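Local coordinates for protein flavin-dependent thymidylate synthase (Thermus thermophilus, PDB 6J61) that probably catalyses the reductive methylation of dUMP to dTMP, taking the methyl group from methylenetetrahydrofolate and using FAD and NADPH in the reduction, at residues A47-L52 / W212-E217; F66-K71 / H175-F180; L98-Y103 / A142-L147. All coordinates share one frame; numbering follows the deposited sequence.

Contact 1: A47-L52 / W212-E217; sequences ALIDYL and WAAFEE
The carboxylate of Asp50 is the flat group that meets the opposite helix, with OD1 lying 4.3 Å from CB of Ala214, in a helix-helix packing where helices 42-54 and 209-220 come together at a small residue. The same OD1 is hydrogen-bonded to His218 NE2, one residue beyond 212-217, while OD2 forms a salt bridge with Arg54 NE on Asp50's own helix. The carboxylate thus joins its own helix to the neighbouring one, and having a partner on each oxygen probably fixes its rotation.

The aromatic rings belong to other faces of the two helices. Phe215 CD2 sits 4.1 Å above one face of the Trp212 indole, toward its rim, and the indole also packs on Ala201 and Val204 of helix 191-207. Tyr51 stacks on His55, a residue of the FAD pocket.

The CA atoms of Asp50 and Ala214 are 5.2 Å apart, a close approach, in keeping with a residue that has nothing beyond CB. Ala214 suits the place because its methyl group points toward the partner helix and rests against backbone: CB is 4.2 Å from Asp50 CA and 4.3 Å from Ile49 O. Asp50 starts out alongside the interface rather than into it. With CG anti to the backbone N (chi1 -175°), its carboxylate swings closer to the second helix and comes within reach of His218.

Nearby, Glu217 forms a salt bridge with Arg227 of the second subunit, so helix 209-220 also takes part in the tetramer. On the buried flank, Ile49 packs loosely beside the alanine and also touches Leu210; its CG2 methyl lies 4.4 Å from Ala214 CB.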
loop_
_atom_site.group_PDB
_atom_site.type_symbol
_atom_site.label_atom_id
_atom_site.label_comp_id
_atom_site.label_asym_id
_atom_site.label_seq_id
_atom_site.Cartn_x
_atom_site.Cartn_y
_atom_site.Cartn_z
ATOM N N ALA A 47 10.695 4.950 27.553
ATOM C CA ALA A 47 10.365 3.578 27.899
ATOM C C ALA A 47 9.229 3.044 27.020
ATOM O O ALA A 47 9.312 1.920 26.516
ATOM C CB ALA A 47 9.983 3.485 29.382
ATOM N N LEU A 48 8.174 3.841 26.844
ATOM C CA LEU A 48 7.042 3.431 26.018
ATOM C C LEU A 48 7.517 3.294 24.575
ATOM O O LEU A 48 7.217 2.316 23.894
ATOM C CB LEU A 48 5.915 4.469 26.057
ATOM C CG LEU A 48 4.449 3.998 25.942
ATOM C CD1 LEU A 48 3.589 5.139 25.394
ATOM C CD2 LEU A 48 4.332 2.779 25.043
ATOM N N ILE A 49 8.266 4.275 24.102
ATOM C CA ILE A 49 8.733 4.207 22.741
ATOM C C ILE A 49 9.627 2.994 22.542
ATOM O O ILE A 49 9.564 2.331 21.511
ATOM C CB ILE A 49 9.459 5.498 22.345
ATOM C CG1 ILE A 49 8.428 6.626 22.191
ATOM C CG2 ILE A 49 10.238 5.281 21.057
ATOM C CD1 ILE A 49 9.019 7.994 21.875
ATOM N N ASP A 50 10.449 2.690 23.538
ATOM C CA ASP A 50 11.334 1.542 23.439
ATOM C C ASP A 50 10.499 0.278 23.331
ATOM O O ASP A 50 10.788 -0.614 22.540
ATOM C CB ASP A 50 12.216 1.424 24.671
ATOM C CG ASP A 50 13.224 0.316 24.532
ATOM O OD1 ASP A 50 14.251 0.546 23.855
ATOM O OD2 ASP A 50 12.982 -0.791 25.065
ATOM N N TYR A 51 9.456 0.216 24.144
ATOM C CA TYR A 51 8.563 -0.926 24.172
ATOM C C TYR A 51 7.877 -1.172 22.817
ATOM O O TYR A 51 7.821 -2.311 22.334
ATOM C CB TYR A 51 7.522 -0.711 25.282
ATOM C CG TYR A 51 6.455 -1.776 25.371
ATOM C CD1 TYR A 51 5.398 -1.803 24.468
ATOM C CD2 TYR A 51 6.528 -2.787 26.331
ATOM C CE1 TYR A 51 4.447 -2.807 24.509
ATOM C CE2 TYR A 51 5.577 -3.801 26.382
ATOM C CZ TYR A 51 4.541 -3.801 25.462
ATOM O OH TYR A 51 3.599 -4.797 25.481
ATOM N N LEU A 52 7.359 -0.106 22.209
ATOM C CA LEU A 52 6.661 -0.213 20.927
ATOM C C LEU A 52 7.561 -0.756 19.819
ATOM O O LEU A 52 7.128 -1.540 18.983
ATOM C CB LEU A 52 6.099 1.159 20.521
ATOM C CG LEU A 52 5.023 1.776 21.427
ATOM C CD1 LEU A 52 4.696 3.181 20.952
ATOM C CD2 LEU A 52 3.784 0.907 21.426
ATOM N N TRP A 212 14.742 7.228 17.492
ATOM C CA TRP A 212 15.987 6.828 16.888
ATOM C C TRP A 212 16.814 5.979 17.857
ATOM O O TRP A 212 17.496 5.032 17.444
ATOM C CB TRP A 212 16.795 8.052 16.441
ATOM C CG TRP A 212 18.142 7.641 15.929
ATOM C CD1 TRP A 212 19.268 7.426 16.672
ATOM C CD2 TRP A 212 18.460 7.236 14.596
ATOM N NE1 TRP A 212 20.261 6.900 15.888
ATOM C CE2 TRP A 212 19.793 6.774 14.607
ATOM C CE3 TRP A 212 17.748 7.213 13.393
ATOM C CZ2 TRP A 212 20.429 6.293 13.461
ATOM C CZ3 TRP A 212 18.380 6.735 12.251
ATOM C CH2 TRP A 212 19.707 6.281 12.295
ATOM N N ALA A 213 16.766 6.321 19.142
ATOM C CA ALA A 213 17.527 5.560 20.120
ATOM C C ALA A 213 17.051 4.117 20.069
ATOM O O ALA A 213 17.854 3.192 20.010
ATOM C CB ALA A 213 17.330 6.127 21.514
ATOM N N ALA A 214 15.743 3.933 20.075
ATOM C CA ALA A 214 15.172 2.600 20.028
ATOM C C ALA A 214 15.568 1.899 18.727
ATOM O O ALA A 214 15.981 0.733 18.730
ATOM C CB ALA A 214 13.641 2.683 20.139
ATOM N N PHE A 215 15.428 2.611 17.616
ATOM C CA PHE A 215 15.770 2.048 16.318
ATOM C C PHE A 215 17.229 1.587 16.286
ATOM O O PHE A 215 17.538 0.492 15.840
ATOM C CB PHE A 215 15.528 3.082 15.209
ATOM C CG PHE A 215 15.862 2.583 13.841
ATOM C CD1 PHE A 215 15.073 1.606 13.232
ATOM C CD2 PHE A 215 16.998 3.039 13.177
ATOM C CE1 PHE A 215 15.417 1.079 11.979
ATOM C CE2 PHE A 215 17.351 2.516 11.915
ATOM C CZ PHE A 215 16.561 1.535 11.323
ATOM N N GLU A 216 18.126 2.433 16.766
ATOM C CA GLU A 216 19.543 2.105 16.774
ATOM C C GLU A 216 19.824 0.838 17.593
ATOM O O GLU A 216 20.402 -0.127 17.096
ATOM C CB GLU A 216 20.321 3.295 17.336
ATOM C CG GLU A 216 21.812 3.129 17.333
ATOM C CD GLU A 216 22.528 4.413 17.707
ATOM O OE1 GLU A 216 22.259 4.970 18.799
ATOM O OE2 GLU A 216 23.362 4.865 16.900
ATOM N N GLU A 217 19.383 0.853 18.846
ATOM C CA GLU A 217 19.570 -0.253 19.769
ATOM C C GLU A 217 18.972 -1.590 19.311
ATOM O O GLU A 217 19.675 -2.598 19.260
ATOM C CB GLU A 217 18.991 0.152 21.135
ATOM C CG GLU A 217 19.018 -0.912 22.232
ATOM C CD GLU A 217 20.389 -1.522 22.452
ATOM O OE1 GLU A 217 21.395 -0.781 22.528
ATOM O OE2 GLU A 217 20.453 -2.760 22.565
#

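Contact 2: F66-K71 / H175-F180; sequences FKFHVK and HNLFHF. With FAD (flavin-adenine dinucleotide), chain E.
Leu177 supplies the helix side of this contact through a single methyl, CD2, which Phe66 and Phe68 receive from the strand. CD2 lies 4.1 Å from Phe66 CB and approaches that ring obliquely, the two side chains crossing at about a right angle. Phe68 and Leu177 point at each other from opposite directions, and Phe68 offers its ring edge, with CE1 4.2 Å from the same methyl. Alternate strand residues face the same way, so both aromatics reach the helix. Leu177 CG stands anti to the backbone N (chi1 -178°), which sends the branched end out toward them.

Here helix 174-184 packs on the central antiparallel sheet of the ThyX fold, through strand 65-73; Val204 and Ile203 of helix 191-207 extend the apolar layer. The preceding helix residues hold FAD. His175 NE2 and ribose O3B share a hydrogen bond of 2.8 Å, with O3B in the ring plane at its edge. Asn176 ND2 donates to adenine N3A at 3.0 Å, bent to 137°, and also to Asp173 OD2, which probably steadies the amide. Asn176 OD1 takes the ribose O2B hydroxyl at a doubtfully short distance. The same FAD is gripped by Arg84 N of the second subunit and Glu90 O of the third.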
loop_
_atom_site.group_PDB
_atom_site.type_symbol
_atom_site.label_atom_id
_atom_site.label_comp_id
_atom_site.label_asym_id
_atom_site.label_seq_id
_atom_site.Cartn_x
_atom_site.Cartn_y
_atom_site.Cartn_z
ATOM N N PHE A 66 7.995 12.514 7.459
ATOM C CA PHE A 66 9.079 13.359 6.963
ATOM C C PHE A 66 8.925 13.549 5.453
ATOM O O PHE A 66 8.501 12.639 4.735
ATOM C CB PHE A 66 10.457 12.735 7.257
ATOM C CG PHE A 66 10.858 12.794 8.703
ATOM C CD1 PHE A 66 10.218 12.006 9.659
ATOM C CD2 PHE A 66 11.863 13.661 9.123
ATOM C CE1 PHE A 66 10.575 12.085 11.011
ATOM C CE2 PHE A 66 12.221 13.743 10.473
ATOM C CZ PHE A 66 11.580 12.958 11.415
ATOM N N LYS A 67 9.263 14.742 4.982
ATOM C CA LYS A 67 9.179 15.075 3.567
ATOM C C LYS A 67 10.512 15.689 3.154
ATOM O O LYS A 67 10.918 16.714 3.690
ATOM C CB LYS A 67 8.019 16.049 3.335
ATOM C CG LYS A 67 7.799 16.421 1.879
ATOM C CD LYS A 67 6.371 16.911 1.602
ATOM C CE LYS A 67 6.016 18.189 2.369
ATOM N NZ LYS A 67 4.677 18.725 1.974
ATOM N N PHE A 68 11.199 15.054 2.210
ATOM C CA PHE A 68 12.495 15.554 1.765
ATOM C C PHE A 68 12.553 16.012 0.310
ATOM O O PHE A 68 11.716 15.643 -0.516
ATOM C CB PHE A 68 13.587 14.487 1.952
ATOM C CG PHE A 68 13.722 13.973 3.364
ATOM C CD1 PHE A 68 12.870 12.986 3.847
ATOM C CD2 PHE A 68 14.731 14.450 4.198
ATOM C CE1 PHE A 68 13.021 12.479 5.134
ATOM C CE2 PHE A 68 14.885 13.942 5.491
ATOM C CZ PHE A 68 14.028 12.954 5.955
ATOM N N HIS A 69 13.572 16.816 0.024
ATOM C CA HIS A 69 13.860 17.333 -1.306
ATOM C C HIS A 69 15.202 16.654 -1.578
ATOM O O HIS A 69 16.210 16.963 -0.934
ATOM C CB HIS A 69 14.014 18.858 -1.254
ATOM C CG HIS A 69 14.349 19.490 -2.574
ATOM N ND1 HIS A 69 14.535 20.847 -2.720
ATOM C CD2 HIS A 69 14.538 18.953 -3.803
ATOM C CE1 HIS A 69 14.823 21.119 -3.979
ATOM N NE2 HIS A 69 14.831 19.986 -4.658
ATOM N N VAL A 70 15.210 15.703 -2.504
ATOM C CA VAL A 70 16.424 14.957 -2.806
ATOM C C VAL A 70 16.892 15.131 -4.243
ATOM O O VAL A 70 16.098 15.106 -5.184
ATOM C CB VAL A 70 16.213 13.434 -2.558
ATOM C CG1 VAL A 70 17.552 12.680 -2.652
ATOM C CG2 VAL A 70 15.541 13.214 -1.209
ATOM N N LYS A 71 18.199 15.294 -4.403
ATOM C CA LYS A 71 18.819 15.441 -5.714
ATOM C C LYS A 71 19.796 14.270 -5.793
ATOM O O LYS A 71 20.677 14.132 -4.940
ATOM C CB LYS A 71 19.568 16.780 -5.789
ATOM C CG LYS A 71 20.197 17.081 -7.137
ATOM C CD LYS A 71 20.865 18.444 -7.156
ATOM C CE LYS A 71 21.457 18.714 -8.534
ATOM N NZ LYS A 71 22.303 19.938 -8.577
ATOM N N HIS A 175 7.913 4.905 10.476
ATOM C CA HIS A 175 7.960 3.453 10.457
ATOM C C HIS A 175 8.596 2.933 9.164
ATOM O O HIS A 175 9.509 2.106 9.189
ATOM C CB HIS A 175 6.546 2.907 10.605
ATOM C CG HIS A 175 6.421 1.452 10.285
ATOM N ND1 HIS A 175 7.337 0.514 10.714
ATOM C CD2 HIS A 175 5.467 0.768 9.610
ATOM C CE1 HIS A 175 6.951 -0.685 10.316
ATOM N NE2 HIS A 175 5.820 -0.558 9.645
ATOM N N ASN A 176 8.119 3.432 8.032
ATOM C CA ASN A 176 8.644 3.017 6.739
ATOM C C ASN A 176 9.986 3.657 6.410
ATOM O O ASN A 176 10.745 3.149 5.582
ATOM C CB ASN A 176 7.617 3.312 5.645
ATOM C CG ASN A 176 6.470 2.324 5.670
ATOM O OD1 ASN A 176 6.662 1.151 5.386
ATOM N ND2 ASN A 176 5.280 2.786 6.037
ATOM N N LEU A 177 10.287 4.773 7.057
ATOM C CA LEU A 177 11.557 5.421 6.816
ATOM C C LEU A 177 12.614 4.593 7.538
ATOM O O LEU A 177 13.718 4.434 7.044
ATOM C CB LEU A 177 11.519 6.867 7.330
ATOM C CG LEU A 177 12.750 7.757 7.127
ATOM C CD1 LEU A 177 13.190 7.735 5.671
ATOM C CD2 LEU A 177 12.425 9.170 7.574
ATOM N N PHE A 178 12.274 4.053 8.704
ATOM C CA PHE A 178 13.220 3.214 9.446
ATOM C C PHE A 178 13.524 1.965 8.623
ATOM O O PHE A 178 14.663 1.486 8.578
ATOM C CB PHE A 178 12.644 2.785 10.802
ATOM C CG PHE A 178 12.807 3.812 11.893
ATOM C CD1 PHE A 178 13.969 4.552 12.001
ATOM C CD2 PHE A 178 11.805 4.002 12.841
ATOM C CE1 PHE A 178 14.136 5.472 13.038
ATOM C CE2 PHE A 178 11.964 4.913 13.880
ATOM C CZ PHE A 178 13.134 5.650 13.979
ATOM N N HIS A 179 12.484 1.437 7.987
ATOM C CA HIS A 179 12.609 0.269 7.134
ATOM C C HIS A 179 13.630 0.605 6.038
ATOM O O HIS A 179 14.573 -0.146 5.788
ATOM C CB HIS A 179 11.252 -0.049 6.509
ATOM C CG HIS A 179 11.251 -1.264 5.635
ATOM N ND1 HIS A 179 11.347 -2.544 6.138
ATOM C CD2 HIS A 179 11.144 -1.396 4.291
ATOM C CE1 HIS A 179 11.296 -3.411 5.142
ATOM N NE2 HIS A 179 11.173 -2.741 4.011
ATOM N N PHE A 180 13.426 1.751 5.400
ATOM C CA PHE A 180 14.295 2.241 4.330
ATOM C C PHE A 180 15.748 2.323 4.791
ATOM O O PHE A 180 16.675 1.900 4.088
ATOM C CB PHE A 180 13.818 3.632 3.882
ATOM C CG PHE A 180 14.742 4.311 2.912
ATOM C CD1 PHE A 180 14.813 3.897 1.594
ATOM C CD2 PHE A 180 15.549 5.355 3.325
ATOM C CE1 PHE A 180 15.673 4.512 0.700
ATOM C CE2 PHE A 180 16.411 5.973 2.438
ATOM C CZ PHE A 180 16.471 5.549 1.120
HETATM P PA FAD E . 0.374 -4.575 7.109
HETATM O O1A FAD E . -0.847 -3.797 7.437
HETATM O O2A FAD E . -0.029 -5.813 6.145
HETATM O O5B FAD E . 1.397 -3.609 6.352
HETATM C C5B FAD E . 2.647 -4.279 6.202
HETATM C C4B FAD E . 3.710 -3.229 5.881
HETATM O O4B FAD E . 3.367 -2.546 4.648
HETATM C C3B FAD E . 3.775 -2.173 6.970
HETATM O O3B FAD E . 4.696 -2.508 8.006
HETATM C C2B FAD E . 4.162 -0.917 6.205
HETATM O O2B FAD E . 5.585 -0.848 6.078
HETATM C C1B FAD E . 3.443 -1.099 4.841
HETATM N N9A FAD E . 2.079 -0.491 4.801
HETATM C C8A FAD E . 0.890 -1.152 4.596
HETATM N N7A FAD E . -0.109 -0.324 4.613
HETATM C C5A FAD E . 0.350 0.925 4.824
HETATM C C6A FAD E . -0.252 2.209 4.935
HETATM N N6A FAD E . -1.626 2.344 4.820
HETATM N N1A FAD E . 0.544 3.294 5.158
HETATM C C2A FAD E . 1.879 3.175 5.272
HETATM N N3A FAD E . 2.483 1.983 5.173
HETATM C C4A FAD E . 1.767 0.846 4.951
HETATM N N1 FAD E . -2.990 -1.803 16.658
HETATM C C2 FAD E . -3.842 -0.918 17.193
HETATM O O2 FAD E . -4.607 -0.320 16.444
HETATM N N3 FAD E . -3.895 -0.656 18.527
HETATM C C4 FAD E . -3.065 -1.284 19.431
HETATM O O4 FAD E . -3.127 -1.036 20.623
HETATM C C4X FAD E . -2.088 -2.278 18.891
HETATM N N5 FAD E . -1.229 -2.946 19.656
HETATM C C5X FAD E . -0.349 -3.846 19.138
HETATM C C6 FAD E . 0.561 -4.540 20.007
HETATM C C7 FAD E . 1.467 -5.464 19.493
HETATM C C7M FAD E . 2.403 -6.169 20.451
HETATM C C8 FAD E . 1.504 -5.739 18.084
HETATM C C8M FAD E . 2.484 -6.743 17.510
HETATM C C9 FAD E . 0.624 -5.077 17.207
HETATM C C9A FAD E . -0.319 -4.117 17.709
HETATM N N10 FAD E . -1.228 -3.419 16.849
HETATM C C10 FAD E . -2.114 -2.499 17.407
HETATM C "C1'" FAD E . -1.270 -3.645 15.393
HETATM C "C2'" FAD E . -0.200 -2.855 14.623
HETATM O "O2'" FAD E . -0.192 -1.486 15.036
HETATM C "C3'" FAD E . -0.471 -2.972 13.099
HETATM O "O3'" FAD E . -1.698 -2.314 12.748
HETATM C "C4'" FAD E . -0.546 -4.457 12.651
HETATM O "O4'" FAD E . 0.394 -5.259 13.390
HETATM C "C5'" FAD E . -0.225 -4.561 11.168
HETATM O "O5'" FAD E . 1.194 -4.525 11.021
HETATM P P FAD E . 1.550 -4.042 9.542
HETATM O O1P FAD E . 0.915 -2.721 9.283
HETATM O O2P FAD E . 3.144 -3.919 9.441
HETATM O O3P FAD E . 1.045 -5.193 8.478
#

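Contact 3: L98-Y103 / A142-L147; sequences LKEEFY and AYRALL
Leu98 and Tyr143 form the tight part of this contact, where a loop is pinned to a helix by one tyrosine hydroxyl. The loop following strand 87-90 passes beside helix 132-148, at the outer end of the ThyX fold and far from the centre of the chain. The backbone N of Leu98 donates to Tyr143 OH over 3.1 Å in an almost perfectly straight bond (178°). Tyrosine suits the position because its length spans a gap of 9.3 Å between the CA atoms of the two residues. Its CG is anti to the backbone N (chi1 177°), which extends the ring toward the loop. Around the hydroxyl the packing is apolar: Leu98 CB lies 3.8 Å from Tyr143 OH, and Leu147 CD1 rests over one face of the ring, near the rim. Tyr140, one helical turn back, adds a hydrogen bond to Leu98 O, so both backbone polar groups of Leu98 are held by tyrosines. A phenylalanine in place of Tyr143 would probably leave the Leu98 N-H without its acceptor and the loop less firmly fixed. Leu98 itself packs on Arg157, predicted to contribute to a dUMP site shared with a partner subunit.

The other side is loose and faces solvent. Glu100 OE1 is at the guanidinium edge of Arg144, 4.4 Å from NE, too far for a salt bridge. The position of that oxygen is uncertain, and both residues touch a crystal neighbour, so the attraction is at most weak. Long, flexible charged chains suit such an exposed edge of the contact. The backbone turns at Glu100 in an inverse gamma turn, closed by a weak hydrogen bond of 2.8 Å from Glu101 N to Lys99 O.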
loop_
_atom_site.group_PDB
_atom_site.type_symbol
_atom_site.label_atom_id
_atom_site.label_comp_id
_atom_site.label_asym_id
_atom_site.label_seq_id
_atom_site.Cartn_x
_atom_site.Cartn_y
_atom_site.Cartn_z
ATOM N N LEU A 98 16.571 18.939 -19.287
ATOM C CA LEU A 98 17.465 18.420 -18.261
ATOM C C LEU A 98 18.827 19.113 -18.151
ATOM O O LEU A 98 19.538 19.333 -19.139
ATOM C CB LEU A 98 17.636 16.912 -18.454
ATOM C CG LEU A 98 16.292 16.177 -18.472
ATOM C CD1 LEU A 98 16.519 14.700 -18.718
ATOM C CD2 LEU A 98 15.557 16.401 -17.155
ATOM N N LYS A 99 19.165 19.454 -16.912
ATOM C CA LYS A 99 20.402 20.131 -16.572
ATOM C C LYS A 99 21.559 19.166 -16.794
ATOM O O LYS A 99 21.445 17.981 -16.510
ATOM C CB LYS A 99 20.322 20.568 -15.114
ATOM C CG LYS A 99 21.252 21.690 -14.713
ATOM C CD LYS A 99 20.883 22.230 -13.327
ATOM C CE LYS A 99 19.486 22.855 -13.328
ATOM N NZ LYS A 99 19.106 23.419 -12.000
ATOM N N GLU A 100 22.672 19.669 -17.313
ATOM C CA GLU A 100 23.828 18.816 -17.572
ATOM C C GLU A 100 24.642 18.526 -16.313
ATOM O O GLU A 100 25.818 18.900 -16.214
ATOM C CB GLU A 100 24.753 19.442 -18.616
ATOM C CG GLU A 100 25.864 18.493 -19.023
ATOM C CD GLU A 100 26.951 19.159 -19.814
ATOM O OE1 GLU A 100 26.652 19.696 -20.899
ATOM O OE2 GLU A 100 28.110 19.142 -19.348
ATOM N N GLU A 101 24.018 17.863 -15.349
ATOM C CA GLU A 101 24.712 17.533 -14.122
ATOM C C GLU A 101 24.862 16.027 -14.017
ATOM O O GLU A 101 23.884 15.284 -14.078
ATOM C CB GLU A 101 23.950 18.089 -12.922
ATOM C CG GLU A 101 24.039 19.600 -12.802
ATOM C CD GLU A 101 23.147 20.155 -11.708
ATOM O OE1 GLU A 101 23.309 21.337 -11.355
ATOM O OE2 GLU A 101 22.275 19.415 -11.208
ATOM N N PHE A 102 26.102 15.580 -13.876
ATOM C CA PHE A 102 26.376 14.165 -13.770
ATOM C C PHE A 102 27.167 13.812 -12.532
ATOM O O PHE A 102 27.979 14.596 -12.048
ATOM C CB PHE A 102 27.141 13.672 -14.994
ATOM C CG PHE A 102 26.399 13.844 -16.274
ATOM C CD1 PHE A 102 26.360 15.080 -16.907
ATOM C CD2 PHE A 102 25.735 12.771 -16.851
ATOM C CE1 PHE A 102 25.671 15.245 -18.102
ATOM C CE2 PHE A 102 25.042 12.923 -18.046
ATOM C CZ PHE A 102 25.012 14.164 -18.675
ATOM N N TYR A 103 26.914 12.614 -12.028
ATOM C CA TYR A 103 27.609 12.116 -10.861
ATOM C C TYR A 103 28.947 11.502 -11.267
ATOM O O TYR A 103 28.993 10.456 -11.916
ATOM C CB TYR A 103 26.772 11.054 -10.158
ATOM C CG TYR A 103 27.595 10.134 -9.300
ATOM C CD1 TYR A 103 28.329 10.632 -8.220
ATOM C CD2 TYR A 103 27.644 8.766 -9.564
ATOM C CE1 TYR A 103 29.092 9.792 -7.417
ATOM C CE2 TYR A 103 28.408 7.911 -8.769
ATOM C CZ TYR A 103 29.127 8.430 -7.694
ATOM O OH TYR A 103 29.855 7.589 -6.880
ATOM N N ALA A 142 24.687 14.732 -27.996
ATOM C CA ALA A 142 23.581 14.172 -28.762
ATOM C C ALA A 142 22.256 14.764 -28.283
ATOM O O ALA A 142 21.408 15.153 -29.079
ATOM C CB ALA A 142 23.570 12.660 -28.617
ATOM N N TYR A 143 22.085 14.832 -26.975
ATOM C CA TYR A 143 20.874 15.390 -26.398
ATOM C C TYR A 143 20.629 16.816 -26.898
ATOM O O TYR A 143 19.519 17.154 -27.310
ATOM C CB TYR A 143 20.989 15.399 -24.882
ATOM C CG TYR A 143 19.811 16.018 -24.183
ATOM C CD1 TYR A 143 18.534 15.463 -24.309
ATOM C CD2 TYR A 143 19.976 17.123 -23.344
ATOM C CE1 TYR A 143 17.449 15.992 -23.604
ATOM C CE2 TYR A 143 18.901 17.657 -22.637
ATOM C CZ TYR A 143 17.643 17.083 -22.769
ATOM O OH TYR A 143 16.588 17.580 -22.045
ATOM N N ARG A 144 21.666 17.652 -26.845
ATOM C CA ARG A 144 21.557 19.038 -27.309
ATOM C C ARG A 144 21.231 19.075 -28.799
ATOM O O ARG A 144 20.302 19.763 -29.223
ATOM C CB ARG A 144 22.865 19.798 -27.046
ATOM C CG ARG A 144 22.953 20.452 -25.662
ATOM C CD ARG A 144 24.356 20.993 -25.385
ATOM N NE ARG A 144 24.456 21.682 -24.095
ATOM C CZ ARG A 144 23.883 22.853 -23.822
ATOM N NH1 ARG A 144 23.162 23.472 -24.753
ATOM N NH2 ARG A 144 24.041 23.412 -22.626
ATOM N N ALA A 145 22.002 18.328 -29.584
ATOM C CA ALA A 145 21.803 18.251 -31.023
ATOM C C ALA A 145 20.346 17.910 -31.330
ATOM O O ALA A 145 19.656 18.659 -32.030
ATOM C CB ALA A 145 22.719 17.192 -31.612
ATOM N N LEU A 146 19.890 16.778 -30.798
ATOM C CA LEU A 146 18.517 16.323 -30.993
ATOM C C LEU A 146 17.507 17.416 -30.683
ATOM O O LEU A 146 16.564 17.629 -31.443
ATOM C CB LEU A 146 18.226 15.122 -30.100
ATOM C CG LEU A 146 18.867 13.795 -30.480
ATOM C CD1 LEU A 146 18.776 12.851 -29.298
ATOM C CD2 LEU A 146 18.169 13.219 -31.697
ATOM N N LEU A 147 17.700 18.097 -29.563
ATOM C CA LEU A 147 16.791 19.163 -29.172
ATOM C C LEU A 147 16.755 20.271 -30.216
ATOM O O LEU A 147 15.680 20.763 -30.563
ATOM C CB LEU A 147 17.201 19.743 -27.811
ATOM C CG LEU A 147 16.972 18.840 -26.594
ATOM C CD1 LEU A 147 17.554 19.470 -25.334
ATOM C CD2 LEU A 147 15.479 18.601 -26.437
#

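Overall arrangement
Contacts 1 and 2 are buried, whereas contact 3 lies toward the surface, with exposed charged residues on its solvent side. Contact 2 is nearest the centre of the chain and wholly apolar across its segments, as befits sheet-to-helix packing; contact 1 joins two helices through an alanine, with a carboxylate alongside; contact 3 depends on a polar bond to a loop. No helix or strand is shared between contacts. Contacts 1 and 2 nevertheless meet where Phe215 stacks on Phe178, and contacts 2 and 3 are tied by a salt bridge from Lys71 to Glu101. Contacts 1 and 3 do not touch, their centres about 47 Å apart on opposite sides of the chain's centre.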